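Local coordinates for protein gamma-glutamyl-gamma-aminobutyraldehyde dehydrogenase (Burkholderia cenocepacia, PDB 4LIH) that probably oxidises aldehydes such as gamma-glutamyl-gamma-aminobutyraldehyde to the corresponding carboxylic acids, using NAD(P)+ as electron acceptor, at residues A[401-406]-A[413-418]; A[422-427]-A[451-456]; A[22-27]-A[106-111]; A[34-39]-A[211-216]. All coordinates share one frame; numbering follows the deposited sequence. Where two conformers were deposited one is given.

Contact 1: A[401-406]-A[413-418]; sequences KIAREE and SVIVFD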
loop_
_atom_site.group_PDB
_atom_site.type_symbol
_atom_site.label_atom_id
_atom_site.label_comp_id
_atom_site.label_asym_id
_atom_site.label_seq_id
_atom_site.Cartn_x
_atom_site.Cartn_y
_atom_site.Cartn_z
ATOM N N LYS A 401 29.794 -6.570 -33.411
ATOM C CA LYS A 401 30.410 -6.772 -32.105
ATOM C C LYS A 401 30.167 -5.598 -31.164
ATOM O O LYS A 401 29.743 -5.818 -30.017
ATOM C CB LYS A 401 31.921 -7.031 -32.228
ATOM C CG LYS A 401 32.573 -7.506 -30.941
ATOM C CD LYS A 401 34.054 -7.735 -31.140
ATOM C CE LYS A 401 34.668 -8.400 -29.938
ATOM N NZ LYS A 401 36.087 -8.773 -30.189
ATOM N N ILE A 402 30.436 -4.366 -31.624
ATOM C CA ILE A 402 30.292 -3.196 -30.717
ATOM C C ILE A 402 28.810 -2.914 -30.378
ATOM O O ILE A 402 28.524 -2.185 -29.435
ATOM C CB ILE A 402 30.926 -1.907 -31.249
ATOM C CG1 ILE A 402 30.354 -1.493 -32.626
ATOM C CG2 ILE A 402 32.439 -2.061 -31.344
ATOM C CD1 ILE A 402 30.589 -0.031 -32.932
ATOM N N ALA A 403 27.897 -3.458 -31.163
ATOM C CA ALA A 403 26.471 -3.335 -30.860
ATOM C C ALA A 403 26.035 -4.387 -29.844
ATOM O O ALA A 403 25.059 -4.194 -29.118
ATOM C CB ALA A 403 25.637 -3.448 -32.120
ATOM N N ARG A 404 26.753 -5.487 -29.765
ATOM C CA ARG A 404 26.322 -6.570 -28.876
ATOM C C ARG A 404 26.944 -6.524 -27.487
ATOM O O ARG A 404 26.276 -6.801 -26.468
ATOM C CB ARG A 404 26.591 -7.898 -29.563
ATOM N N GLU A 405 28.225 -6.200 -27.427
ATOM C CA GLU A 405 29.010 -6.324 -26.232
ATOM C C GLU A 405 29.103 -5.010 -25.500
ATOM O O GLU A 405 29.283 -3.952 -26.141
ATOM C CB GLU A 405 30.421 -6.809 -26.590
ATOM C CG GLU A 405 30.409 -8.243 -27.095
ATOM C CD GLU A 405 31.779 -8.837 -27.364
ATOM O OE1 GLU A 405 32.789 -8.318 -26.870
ATOM O OE2 GLU A 405 31.844 -9.850 -28.094
ATOM N N GLU A 406 28.993 -5.076 -24.174
ATOM C CA GLU A 406 29.245 -3.891 -23.314
ATOM C C GLU A 406 30.691 -3.442 -23.401
ATOM O O GLU A 406 31.621 -4.216 -23.174
ATOM C CB GLU A 406 28.859 -4.114 -21.849
ATOM C CG GLU A 406 28.962 -2.836 -20.989
ATOM C CD GLU A 406 28.476 -3.044 -19.560
ATOM O OE1 GLU A 406 28.972 -4.007 -18.940
ATOM O OE2 GLU A 406 27.637 -2.227 -19.077
ATOM N N SER A 413 26.877 2.969 -30.729
ATOM C CA SER A 413 26.459 2.196 -31.897
ATOM C C SER A 413 25.125 2.755 -32.389
ATOM O O SER A 413 24.101 2.659 -31.693
ATOM C CB SER A 413 26.309 0.702 -31.547
ATOM O OG SER A 413 27.565 0.093 -31.336
ATOM N N VAL A 414 25.149 3.365 -33.574
ATOM C CA VAL A 414 23.973 3.888 -34.226
ATOM C C VAL A 414 23.404 2.838 -35.196
ATOM O O VAL A 414 24.090 2.376 -36.122
ATOM C CB VAL A 414 24.267 5.191 -35.008
ATOM C CG1 VAL A 414 23.013 5.683 -35.697
ATOM C CG2 VAL A 414 24.780 6.273 -34.080
ATOM N N ILE A 415 22.130 2.498 -34.989
ATOM C CA ILE A 415 21.461 1.396 -35.714
ATOM C C ILE A 415 20.210 1.957 -36.341
ATOM O O ILE A 415 19.431 2.595 -35.658
ATOM C CB ILE A 415 21.077 0.228 -34.754
ATOM C CG1 ILE A 415 22.350 -0.348 -34.133
ATOM C CG2 ILE A 415 20.209 -0.819 -35.486
ATOM C CD1 ILE A 415 22.175 -1.245 -32.921
ATOM N N VAL A 416 20.030 1.737 -37.642
ATOM C CA VAL A 416 18.871 2.254 -38.360
ATOM C C VAL A 416 17.743 1.234 -38.405
ATOM O O VAL A 416 18.007 0.042 -38.454
ATOM C CB VAL A 416 19.245 2.650 -39.807
ATOM C CG1 VAL A 416 19.531 1.409 -40.662
ATOM C CG2 VAL A 416 18.108 3.445 -40.412
ATOM N N PHE A 417 16.496 1.694 -38.383
ATOM C CA PHE A 417 15.381 0.802 -38.546
ATOM C C PHE A 417 14.297 1.458 -39.367
ATOM O O PHE A 417 14.292 2.690 -39.556
ATOM C CB PHE A 417 14.811 0.389 -37.195
ATOM C CG PHE A 417 14.158 1.514 -36.435
ATOM C CD1 PHE A 417 12.789 1.748 -36.538
ATOM C CD2 PHE A 417 14.905 2.299 -35.547
ATOM C CE1 PHE A 417 12.191 2.749 -35.804
ATOM C CE2 PHE A 417 14.304 3.308 -34.805
ATOM C CZ PHE A 417 12.961 3.543 -34.937
ATOM N N ASP A 418 13.399 0.623 -39.864
ATOM C CA ASP A 418 12.350 1.069 -40.798
ATOM C C ASP A 418 10.977 1.139 -40.171
ATOM O O ASP A 418 10.101 1.846 -40.647
ATOM C CB ASP A 418 12.310 0.163 -42.030
ATOM C CG ASP A 418 13.460 0.420 -42.946
ATOM O OD1 ASP A 418 13.529 1.500 -43.592
ATOM O OD2 ASP A 418 14.336 -0.432 -43.005
#
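This is a small, buried helix-to-strand contact inside a beta-alpha-beta unit: the short helix 401-404 links strand 388-395 to its parallel neighbour 411-417 and packs against Ser413 and Ile415, in the first half and middle of the latter. The backbones come closest at Ala403 and Ser413, whose CA atoms lie 5.6 Å apart. Ser413 points toward the helix, and its OG settles into the corner formed by the Ile402 side chain and the peptide that follows it. Ile402 CD1 is 3.4 Å from Ser413 OG, because CG1 sits between the backbone N and the carbonyl carbon (chi1 57°) and this folds the long branch over the serine. Ile402 O is 3.1 Å from Ser413 OG. Two residues further along the strand, the outer end of Ile415 takes over: its CD1 touches Ala403 CB at 4.2 Å, methyl to methyl. The helix makes little more than one turn, and Lys401 O receives the backbone N-H groups of both Arg404 and Glu405. Lys278 NZ donates to Ile402 O and Glu405 O, while the carboxylate of Glu370 takes the N-H groups of Lys401 and Ile402 at the start of the helix. Strand 411-417 is flanked by strand 388-395 on one side and strand 314-318 on the other, with Val414 turned to helix 319-333.

Contact 2: A[422-427]-A[451-456]; sequences EAVRIA and RRLRAG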
loop_
_atom_site.group_PDB
_atom_site.type_symbol
_atom_site.label_atom_id
_atom_site.label_comp_id
_atom_site.label_asym_id
_atom_site.label_seq_id
_atom_site.Cartn_x
_atom_site.Cartn_y
_atom_site.Cartn_z
ATOM N N GLU A 422 10.175 -3.461 -35.577
ATOM C CA GLU A 422 11.582 -3.804 -35.798
ATOM C C GLU A 422 12.462 -3.195 -34.693
ATOM O O GLU A 422 13.373 -3.858 -34.199
ATOM C CB GLU A 422 12.032 -3.253 -37.152
ATOM C CG GLU A 422 13.493 -3.428 -37.468
ATOM C CD GLU A 422 13.907 -2.804 -38.793
ATOM O OE1 GLU A 422 13.167 -2.004 -39.400
ATOM O OE2 GLU A 422 15.022 -3.123 -39.233
ATOM N N ALA A 423 12.206 -1.935 -34.328
ATOM C CA ALA A 423 13.074 -1.263 -33.323
ATOM C C ALA A 423 12.911 -1.975 -31.992
ATOM O O ALA A 423 13.890 -2.143 -31.225
ATOM C CB ALA A 423 12.749 0.206 -33.184
ATOM N N VAL A 424 11.682 -2.354 -31.703
ATOM C CA VAL A 424 11.409 -3.072 -30.455
ATOM C C VAL A 424 12.110 -4.433 -30.452
ATOM O O VAL A 424 12.729 -4.814 -29.443
ATOM C CB VAL A 424 9.909 -3.187 -30.135
ATOM C CG1 VAL A 424 9.685 -4.162 -28.970
ATOM C CG2 VAL A 424 9.317 -1.826 -29.805
ATOM N N ARG A 425 12.030 -5.156 -31.574
ATOM C CA ARG A 425 12.694 -6.447 -31.698
ATOM C C ARG A 425 14.210 -6.310 -31.493
ATOM O O ARG A 425 14.790 -7.056 -30.728
ATOM C CB ARG A 425 12.372 -7.112 -33.046
ATOM C CG ARG A 425 10.931 -7.603 -33.152
ATOM C CD ARG A 425 10.655 -8.389 -34.420
ATOM N NE ARG A 425 11.328 -7.833 -35.589
ATOM C CZ ARG A 425 10.719 -7.187 -36.573
ATOM N NH1 ARG A 425 9.419 -6.981 -36.535
ATOM N NH2 ARG A 425 11.418 -6.743 -37.594
ATOM N N ILE A 426 14.834 -5.325 -32.135
ATOM C CA ILE A 426 16.278 -5.074 -31.953
ATOM C C ILE A 426 16.589 -4.686 -30.484
ATOM O O ILE A 426 17.526 -5.202 -29.874
ATOM C CB ILE A 426 16.770 -3.973 -32.936
ATOM C CG1 ILE A 426 16.663 -4.471 -34.397
ATOM C CG2 ILE A 426 18.201 -3.551 -32.603
ATOM C CD1 ILE A 426 16.859 -3.352 -35.411
ATOM N N ALA A 427 15.763 -3.803 -29.922
ATOM C CA ALA A 427 15.954 -3.331 -28.557
ATOM C C ALA A 427 15.998 -4.527 -27.617
ATOM O O ALA A 427 16.931 -4.635 -26.830
ATOM C CB ALA A 427 14.850 -2.387 -28.154
ATOM N N ARG A 451 5.789 -0.361 -22.565
ATOM C CA ARG A 451 5.374 -1.645 -21.983
ATOM C C ARG A 451 6.164 -2.817 -22.565
ATOM O O ARG A 451 6.439 -3.786 -21.887
ATOM C CB ARG A 451 3.908 -1.918 -22.213
ATOM C CG ARG A 451 2.978 -1.127 -21.320
ATOM C CD ARG A 451 1.575 -1.037 -21.909
ATOM N NE ARG A 451 0.621 -0.670 -20.866
ATOM C CZ ARG A 451 -0.689 -0.868 -20.929
ATOM N NH1 ARG A 451 -1.242 -1.326 -22.046
ATOM N NH2 ARG A 451 -1.458 -0.539 -19.877
ATOM N N ARG A 452 6.474 -2.730 -23.858
ATOM C CA ARG A 452 7.097 -3.826 -24.550
ATOM C C ARG A 452 8.610 -3.947 -24.356
ATOM O O ARG A 452 9.135 -5.008 -24.620
ATOM C CB ARG A 452 6.778 -3.738 -26.045
ATOM C CG ARG A 452 5.349 -4.065 -26.303
ATOM C CD ARG A 452 4.900 -3.585 -27.648
ATOM N NE ARG A 452 5.552 -4.227 -28.783
ATOM C CZ ARG A 452 5.540 -3.685 -30.007
ATOM N NH1 ARG A 452 4.941 -2.519 -30.225
ATOM N NH2 ARG A 452 6.143 -4.270 -30.992
ATOM N N LEU A 453 9.293 -2.884 -23.947
ATOM C CA LEU A 453 10.749 -2.910 -23.736
ATOM C C LEU A 453 11.087 -3.659 -22.420
ATOM O O LEU A 453 10.603 -3.306 -21.346
ATOM C CB LEU A 453 11.326 -1.470 -23.724
ATOM C CG LEU A 453 11.098 -0.756 -25.081
ATOM C CD1 LEU A 453 11.373 0.747 -25.057
ATOM C CD2 LEU A 453 11.912 -1.395 -26.199
ATOM N N ARG A 454 11.916 -4.697 -22.534
ATOM C CA ARG A 454 12.172 -5.594 -21.430
ATOM C C ARG A 454 13.354 -5.071 -20.627
ATOM O O ARG A 454 14.473 -5.559 -20.770
ATOM C CB ARG A 454 12.460 -7.009 -21.961
ATOM C CG ARG A 454 11.288 -7.683 -22.651
ATOM C CD ARG A 454 10.101 -7.891 -21.739
ATOM N NE ARG A 454 10.371 -8.921 -20.710
ATOM C CZ ARG A 454 9.442 -9.420 -19.881
ATOM N NH1 ARG A 454 8.179 -9.014 -19.938
ATOM N NH2 ARG A 454 9.774 -10.360 -18.998
ATOM N N ALA A 455 13.091 -4.053 -19.795
ATOM C CA ALA A 455 14.138 -3.395 -19.042
ATOM C C ALA A 455 13.581 -2.823 -17.758
ATOM O O ALA A 455 12.392 -2.427 -17.688
ATOM C CB ALA A 455 14.821 -2.306 -19.891
ATOM N N GLY A 456 14.443 -2.703 -16.766
ATOM C CA GLY A 456 14.025 -2.248 -15.415
ATOM C C GLY A 456 13.614 -0.796 -15.362
ATOM O O GLY A 456 12.738 -0.420 -14.563
#
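The last turn of helix 443-452 and the residues after it come up beside helix 420-428, with 6.8 Å between the CA atoms of Val424 and Leu453. Both helices belong to the alpha/beta fold built on the parallel strands of the larger mixed sheet, and Ala427 and Leu453 meet over strand 280-283, both resting on Ile282. Leu453 reaches the helix with one branch: its CD2 lies 3.7 Å from Ala427 CB and 4.5 Å from Val424 CG2. Asn428, the last residue of helix 420-428, links that helix to the inverse gamma turn centred on Arg454, its ND2 donating to Arg452 O and its OD1 accepting from Arg454 N, while Leu453 O takes a hydrogen bond from Lys497 of the second subunit at the interface. Arg452 also reaches Val424. Its chain bends at chi3 (65°), which swings the guanidinium across the valine at about a right angle, and a salt bridge from NH2 to Asp421 OD1 holds the far end. One face of the Arg452 guanidinium lies on the valine, with Val424 CG2 4.1 Å above the plane and over its centre.

Contact 3: A[22-27]-A[106-111]; sequences ASLEIE and LDELSL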
loop_
_atom_site.group_PDB
_atom_site.type_symbol
_atom_site.label_atom_id
_atom_site.label_comp_id
_atom_site.label_asym_id
_atom_site.label_seq_id
_atom_site.Cartn_x
_atom_site.Cartn_y
_atom_site.Cartn_z
ATOM N N ALA A 22 46.486 20.226 -3.851
ATOM C CA ALA A 22 47.834 20.359 -3.295
ATOM C C ALA A 22 47.893 20.344 -1.751
ATOM O O ALA A 22 48.867 19.870 -1.183
ATOM C CB ALA A 22 48.481 21.625 -3.827
ATOM N N SER A 23 46.880 20.888 -1.091
ATOM C CA SER A 23 46.807 20.920 0.364
ATOM C C SER A 23 46.039 19.721 0.956
ATOM O O SER A 23 46.003 19.511 2.162
ATOM C CB SER A 23 46.102 22.205 0.796
ATOM O OG SER A 23 44.761 22.188 0.320
ATOM N N LEU A 24 45.404 18.942 0.105
ATOM C CA LEU A 24 44.511 17.894 0.576
ATOM C C LEU A 24 45.272 16.796 1.343
ATOM O O LEU A 24 46.191 16.213 0.821
ATOM C CB LEU A 24 43.786 17.289 -0.631
ATOM C CG LEU A 24 42.607 16.363 -0.332
ATOM C CD1 LEU A 24 41.504 17.110 0.378
ATOM C CD2 LEU A 24 42.104 15.746 -1.632
ATOM N N GLU A 25 44.865 16.535 2.582
ATOM C CA GLU A 25 45.315 15.367 3.341
ATOM C C GLU A 25 44.388 14.187 3.010
ATOM O O GLU A 25 43.197 14.263 3.278
ATOM C CB GLU A 25 45.237 15.639 4.852
ATOM C CG GLU A 25 45.970 16.884 5.328
ATOM C CD GLU A 25 47.468 16.683 5.476
ATOM O OE1 GLU A 25 48.037 15.739 4.870
ATOM O OE2 GLU A 25 48.107 17.501 6.194
ATOM N N ILE A 26 44.911 13.103 2.459
ATOM C CA ILE A 26 44.055 11.974 2.029
ATOM C C ILE A 26 44.216 10.835 3.032
ATOM O O ILE A 26 45.333 10.359 3.252
ATOM C CB ILE A 26 44.465 11.448 0.644
ATOM C CG1 ILE A 26 44.285 12.524 -0.429
ATOM C CG2 ILE A 26 43.643 10.201 0.289
ATOM C CD1 ILE A 26 44.699 12.129 -1.831
ATOM N N GLU A 27 43.106 10.376 3.608
ATOM C CA GLU A 27 43.115 9.220 4.513
ATOM C C GLU A 27 43.030 7.913 3.704
ATOM O O GLU A 27 42.084 7.747 2.920
ATOM C CB GLU A 27 41.934 9.278 5.464
ATOM C CG GLU A 27 41.834 8.057 6.373
ATOM C CD GLU A 27 43.053 7.890 7.254
ATOM O OE1 GLU A 27 43.169 8.701 8.215
ATOM O OE2 GLU A 27 43.892 6.981 6.980
ATOM N N LEU A 106 31.134 18.668 1.105
ATOM C CA LEU A 106 30.909 18.379 -0.307
ATOM C C LEU A 106 32.133 18.654 -1.193
ATOM O O LEU A 106 32.405 17.860 -2.092
ATOM C CB LEU A 106 29.687 19.108 -0.863
ATOM C CG LEU A 106 29.475 18.839 -2.365
ATOM C CD1 LEU A 106 28.026 18.551 -2.699
ATOM C CD2 LEU A 106 29.987 19.990 -3.194
ATOM N N ASP A 107 32.826 19.788 -0.993
ATOM C CA ASP A 107 33.998 20.118 -1.839
ATOM C C ASP A 107 35.107 19.058 -1.714
ATOM O O ASP A 107 35.614 18.590 -2.724
ATOM C CB ASP A 107 34.595 21.502 -1.525
ATOM C CG ASP A 107 33.697 22.639 -1.954
ATOM O OD1 ASP A 107 32.697 22.442 -2.642
ATOM O OD2 ASP A 107 34.005 23.780 -1.596
ATOM N N GLU A 108 35.444 18.682 -0.486
ATOM C CA GLU A 108 36.436 17.634 -0.221
ATOM C C GLU A 108 36.043 16.295 -0.865
ATOM O O GLU A 108 36.864 15.643 -1.523
ATOM C CB GLU A 108 36.638 17.426 1.275
ATOM C CG GLU A 108 37.742 16.455 1.620
ATOM C CD GLU A 108 37.740 16.022 3.060
ATOM O OE1 GLU A 108 36.860 16.463 3.839
ATOM O OE2 GLU A 108 38.626 15.235 3.420
ATOM N N LEU A 109 34.780 15.921 -0.709
ATOM C CA LEU A 109 34.321 14.621 -1.199
ATOM C C LEU A 109 34.287 14.631 -2.730
ATOM O O LEU A 109 34.635 13.661 -3.384
ATOM C CB LEU A 109 32.944 14.291 -0.624
ATOM C CG LEU A 109 32.900 13.914 0.841
ATOM C CD1 LEU A 109 31.458 13.834 1.323
ATOM C CD2 LEU A 109 33.633 12.599 1.069
ATOM N N SER A 110 33.791 15.718 -3.285
ATOM C CA SER A 110 33.790 15.888 -4.729
ATOM C C SER A 110 35.221 15.823 -5.295
ATOM O O SER A 110 35.462 15.144 -6.308
ATOM C CB SER A 110 33.117 17.187 -5.093
ATOM O OG SER A 110 31.770 17.201 -4.686
ATOM N N LEU A 111 36.166 16.495 -4.639
ATOM C CA LEU A 111 37.565 16.510 -5.129
ATOM C C LEU A 111 38.231 15.135 -4.996
ATOM O O LEU A 111 38.943 14.699 -5.887
ATOM C CB LEU A 111 38.366 17.634 -4.448
ATOM C CG LEU A 111 39.885 17.707 -4.767
ATOM C CD1 LEU A 111 40.144 18.085 -6.226
ATOM C CD2 LEU A 111 40.535 18.709 -3.831
HETATM O O HOH W 1 40.588 13.991 2.073
#
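Leu24, just past the end of helix 14-23, points its side chain at helix 106-117 and touches it with both branches. Its CD1 lies 4.0 Å from Glu108 CG, and its CD2 lies 4.0 Å from Leu111 CD2. The two methyls thus straddle successive turns of the helix, one against the aliphatic stem of a glutamate and the other against a leucine that runs past it in the opposite direction. With CG anti to the backbone N (chi1 -168°), Leu24 reaches out from its chain into this position. Glu108 also does polar work here. Its chain is extended, carrying the carboxylate alongside Leu24 to a bridging water, which donates to Glu108 OE2 at 2.7 Å and to the backbone Glu25 O at 2.9 Å. The water gives the segment a polar link to the helix beside the apolar one.

Further out, Arg210 on helix 206-218 holds that carboxylate by a salt bridge from NE to OE2, and OE1 has a weak hydrogen bond to His105 ND1. Leu111 is packed in turn by Trp17 and Lys20 of helix 14-23. On the inward side of helix 106-117, Ser110 OG donates back to Leu106 O at 2.8 Å from above the carbonyl plane, while Ser110 N reaches the same oxygen from the opposite face. This is plain packing away from the predicted active-site residue: the N-terminal helix lies on helix 106-117, and Ile26 and Glu27 beyond it touch helix 206-218, which connects parallel strands 195-199 and 225-227 in the beta-alpha-beta manner of a Rossmann-like fold.

Contact 4: A[34-39]-A[211-216]; sequences GASRDA and VAQLAF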
loop_
_atom_site.group_PDB
_atom_site.type_symbol
_atom_site.label_atom_id
_atom_site.label_comp_id
_atom_site.label_asym_id
_atom_site.label_seq_id
_atom_site.Cartn_x
_atom_site.Cartn_y
_atom_site.Cartn_z
ATOM N N GLY A 34 34.707 1.520 14.338
ATOM C CA GLY A 34 34.834 2.882 14.889
ATOM C C GLY A 34 36.177 3.581 14.818
ATOM O O GLY A 34 36.357 4.640 15.443
ATOM N N ALA A 35 37.113 3.045 14.039
ATOM C CA ALA A 35 38.456 3.605 13.959
ATOM C C ALA A 35 39.181 3.284 12.679
ATOM O O ALA A 35 39.009 2.202 12.091
ATOM C CB ALA A 35 39.271 3.095 15.143
ATOM N N SER A 36 40.021 4.209 12.247
ATOM C CA SER A 36 40.921 3.943 11.146
ATOM C C SER A 36 41.938 2.867 11.558
ATOM O O SER A 36 42.375 2.836 12.710
ATOM C CB SER A 36 41.613 5.221 10.654
ATOM O OG SER A 36 40.658 6.169 10.238
ATOM N N ARG A 37 42.260 1.951 10.642
ATOM C CA ARG A 37 43.224 0.879 10.917
ATOM C C ARG A 37 44.064 0.624 9.707
ATOM O O ARG A 37 43.545 0.643 8.579
ATOM C CB ARG A 37 42.509 -0.432 11.217
ATOM C CG ARG A 37 41.718 -0.475 12.489
ATOM C CD ARG A 37 41.143 -1.877 12.630
ATOM N NE ARG A 37 40.231 -1.964 13.763
ATOM C CZ ARG A 37 39.808 -3.111 14.282
ATOM N NH1 ARG A 37 40.241 -4.265 13.801
ATOM N NH2 ARG A 37 38.980 -3.098 15.312
ATOM N N ASP A 38 45.349 0.336 9.917
ATOM C CA ASP A 38 46.152 -0.191 8.821
ATOM C C ASP A 38 45.675 -1.616 8.549
ATOM O O ASP A 38 45.095 -2.241 9.435
ATOM C CB ASP A 38 47.646 -0.167 9.168
ATOM C CG ASP A 38 48.193 1.247 9.258
ATOM O OD1 ASP A 38 47.824 2.094 8.413
ATOM O OD2 ASP A 38 48.967 1.510 10.201
ATOM N N ALA A 39 45.894 -2.112 7.326
ATOM C CA ALA A 39 45.654 -3.526 7.011
ATOM C C ALA A 39 46.677 -4.403 7.742
ATOM O O ALA A 39 47.800 -3.977 7.985
ATOM C CB ALA A 39 45.768 -3.767 5.533
ATOM N N VAL A 211 33.718 8.824 3.998
ATOM C CA VAL A 211 32.342 8.878 4.545
ATOM C C VAL A 211 32.179 7.986 5.777
ATOM O O VAL A 211 31.266 8.192 6.606
ATOM C CB VAL A 211 31.221 8.575 3.514
ATOM C CG1 VAL A 211 31.244 9.575 2.363
ATOM C CG2 VAL A 211 31.256 7.149 2.989
ATOM N N ALA A 212 33.085 7.017 5.901
ATOM C CA ALA A 212 33.133 6.138 7.074
ATOM C C ALA A 212 33.456 6.941 8.323
ATOM O O ALA A 212 32.835 6.748 9.354
ATOM C CB ALA A 212 34.180 5.051 6.888
ATOM N N GLN A 213 34.442 7.832 8.182
ATOM C CA GLN A 213 34.862 8.728 9.241
ATOM C C GLN A 213 33.701 9.634 9.638
ATOM O O GLN A 213 33.381 9.776 10.817
ATOM C CB GLN A 213 36.070 9.558 8.779
ATOM C CG GLN A 213 37.323 8.730 8.502
ATOM C CD GLN A 213 38.538 9.573 8.127
ATOM O OE1 GLN A 213 38.542 10.265 7.109
ATOM N NE2 GLN A 213 39.597 9.472 8.932
ATOM N N LEU A 214 33.047 10.203 8.629
ATOM C CA LEU A 214 31.881 11.070 8.835
ATOM C C LEU A 214 30.726 10.307 9.463
ATOM O O LEU A 214 30.044 10.836 10.306
ATOM C CB LEU A 214 31.451 11.733 7.539
ATOM C CG LEU A 214 32.505 12.621 6.888
ATOM C CD1 LEU A 214 31.936 13.083 5.560
ATOM C CD2 LEU A 214 32.964 13.803 7.771
ATOM N N ALA A 215 30.574 9.036 9.121
ATOM C CA ALA A 215 29.510 8.207 9.699
ATOM C C ALA A 215 29.659 8.089 11.214
ATOM O O ALA A 215 28.698 8.284 11.963
ATOM C CB ALA A 215 29.518 6.816 9.065
ATOM N N PHE A 216 30.855 7.756 11.652
ATOM C CA PHE A 216 31.154 7.671 13.069
ATOM C C PHE A 216 30.999 9.041 13.753
ATOM O O PHE A 216 30.448 9.124 14.843
ATOM C CB PHE A 216 32.568 7.098 13.299
ATOM C CG PHE A 216 32.884 6.832 14.756
ATOM C CD1 PHE A 216 32.270 5.779 15.435
ATOM C CD2 PHE A 216 33.767 7.634 15.455
ATOM C CE1 PHE A 216 32.548 5.513 16.778
ATOM C CE2 PHE A 216 34.019 7.397 16.821
ATOM C CZ PHE A 216 33.404 6.334 17.469
HETATM O O HOH W 2 39.330 8.148 11.303
#
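Gly34 and Phe216 make the aromatic part of this surface contact. The glycine lies over one face of the ring: its CA is 4.2 Å from the Phe216 ring centroid and 26° off the normal, a CH-pi contact, and its carbonyl O sits 3.8 Å above the ring plane, over the centre. Gly34 CA and Phe216 CA are 6.3 Å apart. A chi1 of -173° swings the phenylalanine ring out from helix 206-218 toward the glycine, which has no side chain to hold the ring off. Gly34 also takes up a positive phi of 79°, a conformation glycine adopts easily, at the turn between strands 30-32 and 35-37.

The polar part runs through water. In the Gln213 conformer given, Ser36 OG and Gln213 NE2 stand 3.7 Å apart, and a water bridges them: it accepts from Gln213 NE2 at 2.7 Å and is hydrogen-bonded to Ser36 OG at 2.6 Å. The extended glutamine chain carries its amide out to this water.

Phe31 on strand 30-32 packs on Ala212 and Phe216 and also touches Ser36. The contact is thus a two-stranded beta hairpin laid on the outer side of helix 206-218, whose inner residues Ala212 and Ala215 face strand 225-227 in the beta-alpha-beta unit of a Rossmann-like domain, as expected for the cofactor-binding half of an aldehyde dehydrogenase.

From the N terminus, 22-27 opens contact 3 and 34-39 opens contact 4; 106-111 then closes contact 3 and 211-216 closes contact 4, so the two cross. Their centres are 16 Å apart, and Leu109 CD2 meets Val211 CG1 at 4.1 Å: together they fasten the N-terminal helix and hairpin over helices 106-117 and 206-218. Contacts 1 and 2 follow in series, without nesting, lie on the opposite side of the chain's centre and close much shorter loops. Contact 1 joins helix 401-404 to strand 411-417; contact 2 joins the next helix, 420-428, to the end of helix 443-452. Between them, Phe417 CD1 packs on Ala423 CB at 3.7 Å.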